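Local atomic coordinates of putative GH105 family protein (Salmonella enterica subsp. enterica serovar Paratyphi A, PDB entry 3QWT), a protein that is of uncharacterised function but, as a possible member of glycoside hydrolase family 105, probably hydrolyses unsaturated uronic acid-containing oligosaccharides. Residues N110-F115 with M172-P177; T117-Y122 with A179-L184; K208-W213 with N227-R232. All coordinates share one frame; numbering follows the deposited sequence.

Contact 1. Residues N110-F115 with M172-P177; sequences NTMAPF and MMTVLP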
ATOM      1  N   ASN A 110      -0.017  12.851  38.818  1.00 32.40           N
ATOM      2  CA  ASN A 110      -0.736  11.819  39.588  1.00 32.25           C
ATOM      3  C   ASN A 110      -2.231  11.674  39.324  1.00 33.72           C
ATOM      4  O   ASN A 110      -2.744  10.559  39.194  1.00 34.86           O
ATOM      5  CB  ASN A 110      -0.502  12.001  41.081  1.00 24.11           C
ATOM      6  CG  ASN A 110       0.947  11.709  41.476  1.00 33.37           C
ATOM      7  OD1 ASN A 110       1.600  10.869  40.864  1.00 27.85           O
ATOM      8  ND2 ASN A 110       1.446  12.408  42.495  1.00 28.53           N
ATOM      9  N   THR A 111      -2.939  12.788  39.248  1.00 28.79           N
ATOM     10  CA  THR A 111      -4.374  12.713  38.980  1.00 23.05           C
ATOM     11  C   THR A 111      -4.672  12.170  37.558  1.00 27.70           C
ATOM     12  O   THR A 111      -5.820  11.865  37.217  1.00 26.81           O
ATOM     13  CB  THR A 111      -5.039  14.074  39.207  1.00 24.07           C
ATOM     14  OG1 THR A 111      -4.430  15.052  38.353  1.00 30.12           O
ATOM     15  CG2 THR A 111      -4.897  14.510  40.690  1.00 23.78           C
HETATM   16  N   MSE A 112      -3.622  12.025  36.757  1.00 33.77           N
HETATM   17  CA  MSE A 112      -3.707  11.452  35.404  1.00 32.52           C
HETATM   18  C   MSE A 112      -3.950   9.941  35.424  1.00 30.02           C
HETATM   19  O   MSE A 112      -4.671   9.407  34.572  1.00 32.32           O
HETATM   20  CB  MSE A 112      -2.406  11.768  34.629  1.00 31.59           C
HETATM   21  CG  MSE A 112      -2.272  11.118  33.251  1.00 29.01           C
HETATM   22 SE   MSE A 112      -3.387  11.984  31.855  0.71 49.43          SE
HETATM   23  CE  MSE A 112      -2.648  13.737  31.962  1.00 25.71           C
ATOM     24  N   ALA A 113      -3.355   9.264  36.406  1.00 24.77           N
ATOM     25  CA  ALA A 113      -3.334   7.789  36.455  1.00 21.39           C
ATOM     26  C   ALA A 113      -4.655   7.098  36.160  1.00 26.01           C
ATOM     27  O   ALA A 113      -4.682   6.128  35.406  1.00 30.67           O
ATOM     28  CB  ALA A 113      -2.768   7.302  37.790  1.00 28.47           C
ATOM     29  N   PRO A 114      -5.763   7.588  36.743  1.00 22.53           N
ATOM     30  CA  PRO A 114      -7.025   6.889  36.461  1.00 26.69           C
ATOM     31  C   PRO A 114      -7.427   6.848  34.971  1.00 28.13           C
ATOM     32  O   PRO A 114      -8.267   6.038  34.588  1.00 24.17           O
ATOM     33  CB  PRO A 114      -8.055   7.675  37.281  1.00 27.88           C
ATOM     34  CG  PRO A 114      -7.240   8.206  38.455  1.00 27.32           C
ATOM     35  CD  PRO A 114      -5.891   8.546  37.863  1.00 23.98           C
ATOM     36  N   PHE A 115      -6.849   7.692  34.136  1.00 27.92           N
ATOM     37  CA  PHE A 115      -7.314   7.716  32.749  1.00 33.42           C
ATOM     38  C   PHE A 115      -6.840   6.530  31.916  1.00 34.32           C
ATOM     39  O   PHE A 115      -7.448   6.192  30.892  1.00 28.94           O
ATOM     40  CB  PHE A 115      -7.073   9.075  32.107  1.00 37.74           C
ATOM     41  CG  PHE A 115      -7.881  10.158  32.751  1.00 40.79           C
ATOM     42  CD1 PHE A 115      -9.238  10.261  32.489  1.00 43.01           C
ATOM     43  CD2 PHE A 115      -7.307  11.014  33.682  1.00 40.46           C
ATOM     44  CE1 PHE A 115      -9.999  11.234  33.108  1.00 47.93           C
ATOM     45  CE2 PHE A 115      -8.060  11.990  34.303  1.00 45.78           C
ATOM     46  CZ  PHE A 115      -9.409  12.104  34.017  1.00 46.94           C
HETATM   47  N   MSE A 172       4.449   5.430  35.416  1.00 25.32           N
HETATM   48  CA  MSE A 172       3.212   4.713  35.678  1.00 29.02           C
HETATM   49  C   MSE A 172       1.976   5.623  35.621  1.00 40.33           C
HETATM   50  O   MSE A 172       0.942   5.246  35.051  1.00 42.41           O
HETATM   51  CB  MSE A 172       3.282   4.011  37.044  1.00 33.79           C
HETATM   52  CG  MSE A 172       2.001   3.300  37.476  1.00 29.06           C
HETATM   53 SE   MSE A 172       1.663   1.661  36.465  0.77 52.11          SE
HETATM   54  CE  MSE A 172      -0.036   2.176  35.653  1.00 42.37           C
HETATM   55  N   MSE A 173       2.088   6.809  36.214  1.00 35.89           N
HETATM   56  CA  MSE A 173       0.935   7.689  36.415  1.00 32.55           C
HETATM   57  C   MSE A 173       0.532   8.550  35.208  1.00 34.14           C
HETATM   58  O   MSE A 173      -0.609   9.001  35.141  1.00 32.44           O
HETATM   59  CB  MSE A 173       1.174   8.613  37.599  1.00 31.02           C
HETATM   60  CG  MSE A 173       1.720   7.922  38.836  1.00 31.39           C
HETATM   61 SE   MSE A 173       0.825   6.249  39.268  0.67 42.83          SE
HETATM   62  CE  MSE A 173       2.189   5.590  40.521  1.00 45.84           C
ATOM     63  N   THR A 174       1.456   8.808  34.283  1.00 27.55           N
ATOM     64  CA  THR A 174       1.140   9.644  33.116  1.00 25.07           C
ATOM     65  C   THR A 174       1.616   9.066  31.789  1.00 30.53           C
ATOM     66  O   THR A 174       0.885   9.073  30.806  1.00 34.63           O
ATOM     67  CB  THR A 174       1.678  11.095  33.274  1.00 29.56           C
ATOM     68  OG1 THR A 174       0.906  11.770  34.265  1.00 30.80           O
ATOM     69  CG2 THR A 174       1.555  11.883  31.982  1.00 27.95           C
ATOM     70  N   VAL A 175       2.843   8.579  31.737  1.00 33.16           N
ATOM     71  CA  VAL A 175       3.314   8.064  30.473  1.00 29.75           C
ATOM     72  C   VAL A 175       2.466   6.903  29.959  1.00 32.18           C
ATOM     73  O   VAL A 175       2.001   6.928  28.832  1.00 33.12           O
ATOM     74  CB  VAL A 175       4.769   7.613  30.506  1.00 24.59           C
ATOM     75  CG1 VAL A 175       5.193   7.261  29.081  1.00 20.80           C
ATOM     76  CG2 VAL A 175       5.639   8.707  31.071  1.00 27.36           C
ATOM     77  N   LEU A 176       2.285   5.873  30.769  1.00 33.14           N
ATOM     78  CA  LEU A 176       1.563   4.711  30.283  1.00 31.02           C
ATOM     79  C   LEU A 176       0.133   5.084  29.875  1.00 31.01           C
ATOM     80  O   LEU A 176      -0.334   4.657  28.827  1.00 36.90           O
ATOM     81  CB  LEU A 176       1.582   3.577  31.310  1.00 25.92           C
ATOM     82  CG  LEU A 176       0.783   2.342  30.894  1.00 25.82           C
ATOM     83  CD1 LEU A 176       1.281   1.788  29.570  1.00 28.66           C
ATOM     84  CD2 LEU A 176       0.880   1.294  31.959  1.00 33.88           C
ATOM     85  N   PRO A 177      -0.567   5.882  30.703  1.00 31.91           N
ATOM     86  CA  PRO A 177      -1.908   6.320  30.283  1.00 31.16           C
ATOM     87  C   PRO A 177      -1.880   7.057  28.954  1.00 29.77           C
ATOM     88  O   PRO A 177      -2.764   6.864  28.121  1.00 30.84           O
ATOM     89  CB  PRO A 177      -2.337   7.270  31.406  1.00 30.31           C
ATOM     90  CG  PRO A 177      -1.605   6.764  32.614  1.00 33.80           C
ATOM     91  CD  PRO A 177      -0.297   6.198  32.122  1.00 32.42           C
TER
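Asn110 sets its amide against the side chain of Met173, which it crosses obliquely. CB of Asn110 points away from helix 170-184, yet the amide swings back. Its OD1 comes 3.6 Å from CG of Met173, a packing contact. ND2 of the same amide is hydrogen-bonded to a bound glycerol. Asn110 also begins a type I turn, closed by the bond from Ala113 N to Asn110 O.

Met112, a selenomethionine, points its CB toward helix 170-184. Its CG is anti to the backbone N (chi1 174°), which puts CG beside the backbone of that helix. Met112 CG sits 3.3 Å from Met173 O, and Met112 CB is 3.3 Å from Thr174 OG1. The Met112 and Thr174 side chains meet at about a right angle. Their contact is packing; the hydrogen bond of Thr174 OG1 is with Val109 O. The Met112 chain then bends twice, and the residue also packs on Trp137, Trp140 and Ala141 of helix 131-143. CB of Pro177 lies 4.3 Å from Met112 CG.

Ala113 makes the closest backbone approach. Its N is 3.0 Å from Met173 O, but the angle is too poor for a hydrogen bond. Its CB meets SE of Met173, also a selenomethionine, at 4.0 Å. Pro177 has no N-H to give Met173 O the usual helical bond four residues on, and helix 170-184 is kinked there. Ala113 and Met112 pack against this carbonyl.

All the touching residues are buried. The turn leading into helix 114-125 thus packs on the early part of helix 170-184, beside a glycerol that may mark a pocket. This is a turn-against-helix contact within an alpha/alpha toroid, the fold of this family.

Contact 2. Residues T117-Y122 with A179-L184; sequences TLAYRY and AKIGKL
Lys180 brings the end of its chain over a face of the Tyr120 ring, crossing it at about a right angle. CE of Lys180 stands 3.5 Å from the centroid of the Tyr120 ring and only 10° off the normal, a CH-pi contact over the middle. NZ of Lys180 is further off centre, 3.9 Å from the same Tyr120 centroid and 32° off the normal. This is an off-centre cation-pi contact. The lysine starts with CG anti to the backbone N and bends at chi2. From CG outward it is extended.

Ala119 fills the middle of the contact. Its CB meets Lys180 CG at 3.7 Å and Ile181 CG1 at 4.0 Å. At the C-terminal end of helix 170-184, Leu184 CD2 packs 3.9 Å from CB of Ala119. The same methyl touches the Tyr122 ring at its edge and in its plane, 3.7 Å from CD2 of Tyr122.

The two helices run nearly side by side in the same direction. Their short segments are 9.4 Å apart at closest approach and cross at 22°. The small Ala119 lies where the CA atoms come nearest, opposite Ile181. Such roughly parallel neighbours, separated in sequence by an antiparallel partner, are what the alpha/alpha toroid is built from, and these two probably belong to its inner ring.

Beyond this first shell, NZ of Lys180 has a salt bridge to Glu123, one turn on from Tyr120. That carboxylate probably holds the ammonium near the ring. Tyr77 of helix 67-83 meets the Tyr120 ring as well. Leu134 of helix 131-143 packs on both Tyr122 and Ile181, while Leu247 of helix 231-248 touches Lys180.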
ATOM      1  N   THR A 117      -7.258   3.487  33.050  1.00 25.73           N
ATOM      2  CA  THR A 117      -8.370   2.542  33.156  1.00 25.21           C
ATOM      3  C   THR A 117      -9.594   3.014  32.378  1.00 33.26           C
ATOM      4  O   THR A 117     -10.305   2.217  31.753  1.00 32.07           O
ATOM      5  CB  THR A 117      -8.718   2.270  34.618  1.00 27.03           C
ATOM      6  OG1 THR A 117      -7.569   1.717  35.271  1.00 33.58           O
ATOM      7  CG2 THR A 117      -9.883   1.297  34.740  1.00 29.65           C
ATOM      8  N   LEU A 118      -9.829   4.321  32.403  1.00 26.87           N
ATOM      9  CA  LEU A 118     -10.932   4.887  31.657  1.00 34.20           C
ATOM     10  C   LEU A 118     -10.749   4.605  30.165  1.00 36.27           C
ATOM     11  O   LEU A 118     -11.719   4.315  29.441  1.00 29.43           O
ATOM     12  CB  LEU A 118     -11.025   6.391  31.893  1.00 22.88           C
ATOM     13  CG  LEU A 118     -12.327   6.979  31.355  1.00 24.83           C
ATOM     14  CD1 LEU A 118     -13.575   6.418  32.078  1.00 26.97           C
ATOM     15  CD2 LEU A 118     -12.285   8.506  31.390  1.00 18.35           C
ATOM     16  N   ALA A 119      -9.500   4.684  29.715  1.00 27.11           N
ATOM     17  CA  ALA A 119      -9.213   4.424  28.313  1.00 31.76           C
ATOM     18  C   ALA A 119      -9.696   3.032  27.951  1.00 30.62           C
ATOM     19  O   ALA A 119     -10.352   2.849  26.934  1.00 31.23           O
ATOM     20  CB  ALA A 119      -7.708   4.592  27.992  1.00 25.62           C
ATOM     21  N   TYR A 120      -9.388   2.058  28.798  1.00 30.29           N
ATOM     22  CA  TYR A 120      -9.815   0.693  28.542  1.00 29.00           C
ATOM     23  C   TYR A 120     -11.337   0.567  28.588  1.00 32.56           C
ATOM     24  O   TYR A 120     -11.929  -0.184  27.825  1.00 34.13           O
ATOM     25  CB  TYR A 120      -9.201  -0.266  29.550  1.00 24.76           C
ATOM     26  CG  TYR A 120      -7.824  -0.762  29.188  1.00 31.93           C
ATOM     27  CD1 TYR A 120      -6.682  -0.239  29.811  1.00 29.35           C
ATOM     28  CD2 TYR A 120      -7.654  -1.750  28.221  1.00 30.85           C
ATOM     29  CE1 TYR A 120      -5.412  -0.703  29.487  1.00 29.61           C
ATOM     30  CE2 TYR A 120      -6.389  -2.214  27.889  1.00 32.02           C
ATOM     31  CZ  TYR A 120      -5.271  -1.687  28.529  1.00 32.54           C
ATOM     32  OH  TYR A 120      -4.014  -2.142  28.206  1.00 34.89           O
ATOM     33  N   ARG A 121     -11.972   1.296  29.492  1.00 30.47           N
ATOM     34  CA  ARG A 121     -13.420   1.206  29.590  1.00 28.91           C
ATOM     35  C   ARG A 121     -14.065   1.850  28.364  1.00 27.58           C
ATOM     36  O   ARG A 121     -15.052   1.347  27.839  1.00 30.88           O
ATOM     37  CB  ARG A 121     -13.947   1.797  30.909  1.00 25.89           C
ATOM     38  CG  ARG A 121     -13.563   0.983  32.164  1.00 26.03           C
ATOM     39  CD  ARG A 121     -14.195  -0.412  32.170  1.00 38.82           C
ATOM     40  NE  ARG A 121     -15.655  -0.376  32.282  1.00 41.45           N
ATOM     41  CZ  ARG A 121     -16.491  -1.103  31.544  1.00 40.36           C
ATOM     42  NH1 ARG A 121     -16.015  -1.931  30.627  1.00 34.19           N
ATOM     43  NH2 ARG A 121     -17.808  -0.990  31.713  1.00 38.48           N
ATOM     44  N   TYR A 122     -13.500   2.953  27.898  1.00 31.43           N
ATOM     45  CA  TYR A 122     -14.013   3.577  26.684  1.00 34.49           C
ATOM     46  C   TYR A 122     -13.838   2.641  25.497  1.00 34.28           C
ATOM     47  O   TYR A 122     -14.715   2.539  24.644  1.00 33.02           O
ATOM     48  CB  TYR A 122     -13.321   4.908  26.402  1.00 32.36           C
ATOM     49  CG  TYR A 122     -13.762   5.526  25.103  1.00 30.59           C
ATOM     50  CD1 TYR A 122     -15.064   5.999  24.945  1.00 28.17           C
ATOM     51  CD2 TYR A 122     -12.890   5.628  24.033  1.00 28.10           C
ATOM     52  CE1 TYR A 122     -15.477   6.550  23.763  1.00 29.92           C
ATOM     53  CE2 TYR A 122     -13.294   6.181  22.838  1.00 32.43           C
ATOM     54  CZ  TYR A 122     -14.590   6.648  22.707  1.00 33.18           C
ATOM     55  OH  TYR A 122     -15.007   7.211  21.518  1.00 33.90           O
ATOM     56  N   ALA A 179       0.350   6.794  26.419  1.00 28.35           N
ATOM     57  CA  ALA A 179       0.527   5.733  25.435  1.00 23.78           C
ATOM     58  C   ALA A 179      -0.789   5.009  25.124  1.00 18.84           C
ATOM     59  O   ALA A 179      -1.140   4.803  23.963  1.00 26.14           O
ATOM     60  CB  ALA A 179       1.547   4.731  25.947  1.00 21.68           C
ATOM     61  N   LYS A 180      -1.520   4.607  26.151  1.00 20.03           N
ATOM     62  CA  LYS A 180      -2.703   3.798  25.891  1.00 23.17           C
ATOM     63  C   LYS A 180      -3.712   4.630  25.098  1.00 28.79           C
ATOM     64  O   LYS A 180      -4.262   4.174  24.085  1.00 27.54           O
ATOM     65  CB  LYS A 180      -3.303   3.244  27.182  1.00 26.95           C
ATOM     66  CG  LYS A 180      -4.701   2.639  27.019  1.00 28.84           C
ATOM     67  CD  LYS A 180      -4.728   1.489  26.027  1.00 24.51           C
ATOM     68  CE  LYS A 180      -6.081   0.755  26.064  1.00 34.82           C
ATOM     69  NZ  LYS A 180      -6.231  -0.364  25.060  1.00 29.97           N
ATOM     70  N   ILE A 181      -3.905   5.868  25.532  1.00 21.15           N
ATOM     71  CA  ILE A 181      -4.858   6.752  24.874  1.00 23.62           C
ATOM     72  C   ILE A 181      -4.446   7.015  23.428  1.00 27.90           C
ATOM     73  O   ILE A 181      -5.294   7.075  22.540  1.00 29.31           O
ATOM     74  CB  ILE A 181      -5.008   8.087  25.642  1.00 23.13           C
ATOM     75  CG1 ILE A 181      -5.565   7.810  27.035  1.00 25.81           C
ATOM     76  CG2 ILE A 181      -5.942   9.029  24.898  1.00 18.69           C
ATOM     77  CD1 ILE A 181      -5.837   9.051  27.836  1.00 36.04           C
ATOM     78  N   GLY A 182      -3.141   7.158  23.204  1.00 27.87           N
ATOM     79  CA  GLY A 182      -2.606   7.412  21.880  1.00 27.95           C
ATOM     80  C   GLY A 182      -2.957   6.278  20.931  1.00 33.64           C
ATOM     81  O   GLY A 182      -3.444   6.497  19.820  1.00 30.13           O
ATOM     82  N   LYS A 183      -2.711   5.054  21.376  1.00 32.41           N
ATOM     83  CA  LYS A 183      -3.136   3.894  20.622  1.00 30.72           C
ATOM     84  C   LYS A 183      -4.660   3.908  20.431  1.00 33.46           C
ATOM     85  O   LYS A 183      -5.155   3.812  19.310  1.00 33.58           O
ATOM     86  CB  LYS A 183      -2.680   2.632  21.334  1.00 28.66           C
ATOM     87  CG  LYS A 183      -1.174   2.401  21.251  1.00 30.97           C
ATOM     88  CD  LYS A 183      -0.758   2.205  19.774  1.00 30.07           C
ATOM     89  CE  LYS A 183       0.737   2.022  19.595  1.00 28.77           C
ATOM     90  NZ  LYS A 183       1.013   1.577  18.189  1.00 33.48           N
ATOM     91  N   LEU A 184      -5.392   4.076  21.526  1.00 33.16           N
ATOM     92  CA  LEU A 184      -6.856   4.052  21.502  1.00 33.98           C
ATOM     93  C   LEU A 184      -7.485   5.055  20.529  1.00 35.31           C
ATOM     94  O   LEU A 184      -8.328   4.690  19.712  1.00 32.49           O
ATOM     95  CB  LEU A 184      -7.417   4.267  22.914  1.00 33.62           C
ATOM     96  CG  LEU A 184      -8.947   4.312  23.027  1.00 37.70           C
ATOM     97  CD1 LEU A 184      -9.563   3.049  22.461  1.00 38.28           C
ATOM     98  CD2 LEU A 184      -9.403   4.521  24.480  1.00 34.35           C
TER

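Contact 3. Residues K208-W213 with N227-R232; sequences KETGLW and NARWAR
Thr210 and Arg229 approach from opposite directions and make the main packing contact. The methyl CG2 of Thr210 lies over one face of the guanidinium, 4.0 Å from CZ of Arg229. Thr210 OG1 is 3.6 Å from Arg229 NE, too long to count as a bond. Leu212 CB adds a looser apolar touch to the arginine chain, 4.4 Å from CD of Arg229. That chain is extended from CG to NE, which carries the guanidinium to the threonine.

Backbone contact is made by a CA-H...O interaction. Arg229 CA points its hydrogen at Trp213 O, at 3.5 Å and almost straight (165° at H). Arg229 is here the centre of an inverse gamma turn, just before Trp230, the N-cap of helix 231-248.

Hydrogen bonds shape the loop itself. Thr210 OG1 accepts from Leu212 N at 3.1 Å, an ST turn, and is also bonded to Asp207.

Salt bridges fix the arginine. NH2 pairs with Asp207 and NH1 with Asp286. Asp207 OD2 therefore serves both Thr210 and Arg229, and ties the two segments together through a shared carboxylate. Two acidic partners would stabilise the positive charge on Arg229 and probably limit rotation of the guanidinium, keeping one face against the threonine methyl.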
ATOM      1  N   LYS A 208      23.279   2.439  35.700  1.00 32.39           N
ATOM      2  CA  LYS A 208      23.993   1.430  34.931  1.00 33.43           C
ATOM      3  C   LYS A 208      24.864   0.564  35.860  1.00 41.72           C
ATOM      4  O   LYS A 208      25.146  -0.587  35.553  1.00 42.19           O
ATOM      5  CB  LYS A 208      24.856   2.092  33.865  1.00 32.96           C
ATOM      6  CG  LYS A 208      25.888   3.029  34.465  1.00 43.91           C
ATOM      7  CD  LYS A 208      26.630   3.811  33.396  1.00 47.18           C
ATOM      8  CE  LYS A 208      27.287   5.025  34.012  1.00 42.22           C
ATOM      9  NZ  LYS A 208      28.332   5.551  33.130  1.00 44.88           N
ATOM     10  N   GLU A 209      25.261   1.109  37.009  1.00 43.38           N
ATOM     11  CA  GLU A 209      26.118   0.371  37.933  1.00 49.71           C
ATOM     12  C   GLU A 209      25.478  -0.905  38.491  1.00 47.28           C
ATOM     13  O   GLU A 209      26.177  -1.898  38.734  1.00 39.16           O
ATOM     14  CB  GLU A 209      26.615   1.269  39.068  1.00 59.99           C
ATOM     15  CG  GLU A 209      27.766   2.181  38.656  1.00 72.86           C
ATOM     16  CD  GLU A 209      28.530   2.742  39.845  1.00 82.64           C
ATOM     17  OE1 GLU A 209      29.309   3.703  39.643  1.00 85.30           O
ATOM     18  OE2 GLU A 209      28.354   2.216  40.974  1.00 80.97           O
ATOM     19  N   THR A 210      24.158  -0.891  38.664  1.00 35.33           N
ATOM     20  CA  THR A 210      23.478  -1.994  39.340  1.00 33.83           C
ATOM     21  C   THR A 210      22.335  -2.602  38.547  1.00 35.07           C
ATOM     22  O   THR A 210      21.902  -3.705  38.838  1.00 38.65           O
ATOM     23  CB  THR A 210      22.894  -1.544  40.692  1.00 36.92           C
ATOM     24  OG1 THR A 210      21.851  -0.586  40.466  1.00 44.78           O
ATOM     25  CG2 THR A 210      23.964  -0.912  41.543  1.00 40.82           C
ATOM     26  N   GLY A 211      21.827  -1.881  37.555  1.00 41.51           N
ATOM     27  CA  GLY A 211      20.676  -2.354  36.812  1.00 40.34           C
ATOM     28  C   GLY A 211      19.380  -1.883  37.444  1.00 39.85           C
ATOM     29  O   GLY A 211      18.321  -1.873  36.806  1.00 36.70           O
ATOM     30  N   LEU A 212      19.460  -1.482  38.706  1.00 34.41           N
ATOM     31  CA  LEU A 212      18.298  -0.921  39.380  1.00 37.53           C
ATOM     32  C   LEU A 212      18.193   0.574  39.047  1.00 40.25           C
ATOM     33  O   LEU A 212      19.067   1.122  38.374  1.00 41.88           O
ATOM     34  CB  LEU A 212      18.390  -1.159  40.895  1.00 33.63           C
ATOM     35  CG  LEU A 212      18.490  -2.643  41.267  1.00 38.92           C
ATOM     36  CD1 LEU A 212      18.902  -2.862  42.742  1.00 41.98           C
ATOM     37  CD2 LEU A 212      17.192  -3.386  40.936  1.00 29.51           C
ATOM     38  N   TRP A 213      17.143   1.231  39.535  1.00 35.77           N
ATOM     39  CA  TRP A 213      16.902   2.639  39.222  1.00 40.76           C
ATOM     40  C   TRP A 213      16.959   3.571  40.433  1.00 41.97           C
ATOM     41  O   TRP A 213      16.623   3.183  41.551  1.00 37.74           O
ATOM     42  CB  TRP A 213      15.524   2.800  38.586  1.00 37.42           C
ATOM     43  CG  TRP A 213      15.447   2.401  37.151  1.00 31.45           C
ATOM     44  CD1 TRP A 213      15.934   1.265  36.586  1.00 33.51           C
ATOM     45  CD2 TRP A 213      14.794   3.128  36.105  1.00 28.95           C
ATOM     46  NE1 TRP A 213      15.644   1.248  35.233  1.00 33.73           N
ATOM     47  CE2 TRP A 213      14.943   2.378  34.919  1.00 27.69           C
ATOM     48  CE3 TRP A 213      14.112   4.349  36.054  1.00 31.66           C
ATOM     49  CZ2 TRP A 213      14.427   2.810  33.692  1.00 34.89           C
ATOM     50  CZ3 TRP A 213      13.596   4.778  34.842  1.00 31.13           C
ATOM     51  CH2 TRP A 213      13.764   4.010  33.669  1.00 33.21           C
ATOM     52  N   ASN A 227      20.272   9.417  45.782  1.00 46.03           N
ATOM     53  CA  ASN A 227      20.636   8.217  45.025  1.00 50.35           C
ATOM     54  C   ASN A 227      19.957   6.979  45.609  1.00 45.68           C
ATOM     55  O   ASN A 227      20.577   5.935  45.782  1.00 40.17           O
ATOM     56  CB  ASN A 227      22.159   8.013  44.984  1.00 51.03           C
ATOM     57  CG  ASN A 227      22.877   9.061  44.141  1.00 50.12           C
ATOM     58  OD1 ASN A 227      22.291  10.046  43.703  1.00 54.31           O
ATOM     59  ND2 ASN A 227      24.158   8.850  43.924  1.00 55.76           N
ATOM     60  N   ALA A 228      18.667   7.106  45.892  1.00 41.11           N
ATOM     61  CA  ALA A 228      17.909   6.029  46.507  1.00 42.71           C
ATOM     62  C   ALA A 228      17.473   4.966  45.505  1.00 43.47           C
ATOM     63  O   ALA A 228      16.845   5.262  44.485  1.00 42.43           O
ATOM     64  CB  ALA A 228      16.691   6.594  47.252  1.00 48.98           C
ATOM     65  N   ARG A 229      17.816   3.718  45.788  1.00 35.61           N
ATOM     66  CA  ARG A 229      17.353   2.640  44.943  1.00 43.90           C
ATOM     67  C   ARG A 229      16.086   2.119  45.593  1.00 42.57           C
ATOM     68  O   ARG A 229      16.060   1.053  46.211  1.00 45.73           O
ATOM     69  CB  ARG A 229      18.436   1.576  44.751  1.00 38.58           C
ATOM     70  CG  ARG A 229      19.670   2.155  44.084  1.00 42.45           C
ATOM     71  CD  ARG A 229      20.776   1.127  43.866  1.00 45.07           C
ATOM     72  NE  ARG A 229      21.917   1.734  43.185  1.00 47.48           N
ATOM     73  CZ  ARG A 229      22.963   2.264  43.816  1.00 44.32           C
ATOM     74  NH1 ARG A 229      23.009   2.249  45.133  1.00 44.07           N
ATOM     75  NH2 ARG A 229      23.963   2.808  43.134  1.00 41.59           N
ATOM     76  N   TRP A 230      15.033   2.910  45.445  1.00 32.91           N
ATOM     77  CA  TRP A 230      13.807   2.708  46.208  1.00 38.75           C
ATOM     78  C   TRP A 230      12.931   1.638  45.573  1.00 38.95           C
ATOM     79  O   TRP A 230      12.750   1.606  44.359  1.00 43.41           O
ATOM     80  CB  TRP A 230      13.068   4.035  46.346  1.00 41.97           C
ATOM     81  CG  TRP A 230      11.741   3.951  47.013  1.00 44.37           C
ATOM     82  CD1 TRP A 230      11.482   3.429  48.235  1.00 46.55           C
ATOM     83  CD2 TRP A 230      10.489   4.447  46.510  1.00 38.81           C
ATOM     84  NE1 TRP A 230      10.146   3.546  48.522  1.00 48.43           N
ATOM     85  CE2 TRP A 230       9.513   4.174  47.483  1.00 37.14           C
ATOM     86  CE3 TRP A 230      10.101   5.086  45.327  1.00 47.22           C
ATOM     87  CZ2 TRP A 230       8.168   4.512  47.318  1.00 41.02           C
ATOM     88  CZ3 TRP A 230       8.753   5.430  45.158  1.00 49.48           C
ATOM     89  CH2 TRP A 230       7.808   5.136  46.145  1.00 46.72           C
ATOM     90  N   ALA A 231      12.401   0.754  46.408  1.00 38.66           N
ATOM     91  CA  ALA A 231      11.675  -0.416  45.924  1.00 36.24           C
ATOM     92  C   ALA A 231      10.430  -0.077  45.099  1.00 32.65           C
ATOM     93  O   ALA A 231      10.368  -0.385  43.905  1.00 44.69           O
ATOM     94  CB  ALA A 231      11.310  -1.335  47.091  1.00 33.82           C
ATOM     95  N   ARG A 232       9.429   0.531  45.722  1.00 35.90           N
ATOM     96  CA  ARG A 232       8.189   0.801  44.997  1.00 36.97           C
ATOM     97  C   ARG A 232       8.453   1.490  43.641  1.00 38.40           C
ATOM     98  O   ARG A 232       7.888   1.102  42.619  1.00 43.88           O
ATOM     99  CB  ARG A 232       7.165   1.563  45.856  1.00 30.63           C
ATOM    100  CG  ARG A 232       5.887   1.889  45.050  1.00 40.14           C
ATOM    101  CD  ARG A 232       4.612   1.886  45.888  1.00 41.92           C
ATOM    102  NE  ARG A 232       4.583   2.980  46.853  1.00 50.55           N
ATOM    103  CZ  ARG A 232       4.652   2.814  48.167  1.00 48.76           C
ATOM    104  NH1 ARG A 232       4.623   3.867  48.966  1.00 52.65           N
ATOM    105  NH2 ARG A 232       4.742   1.596  48.683  1.00 52.86           N
TER

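Contacts 1 and 2 are successive steps along one interface, between helix 114-125 and helix 170-184. Their centres are about 11 Å apart, and their segments adjoin in sequence. Contact 3, later in the chain, lies about 22 Å from contact 1 and 30 Å from contact 2, centre to centre. It is on the opposite side of the chain's centre from contact 2. Its nearest atoms are about 7 Å from those of contact 1. Helix 231-248, entered at contact 3, packs on both upstream contacts. A bound glycerol lies about 3 Å from the Asn110 side chain and one, not necessarily the same, about 6 Å from that of Trp230; probably from the crystallisation liquor, such molecules often mark pockets.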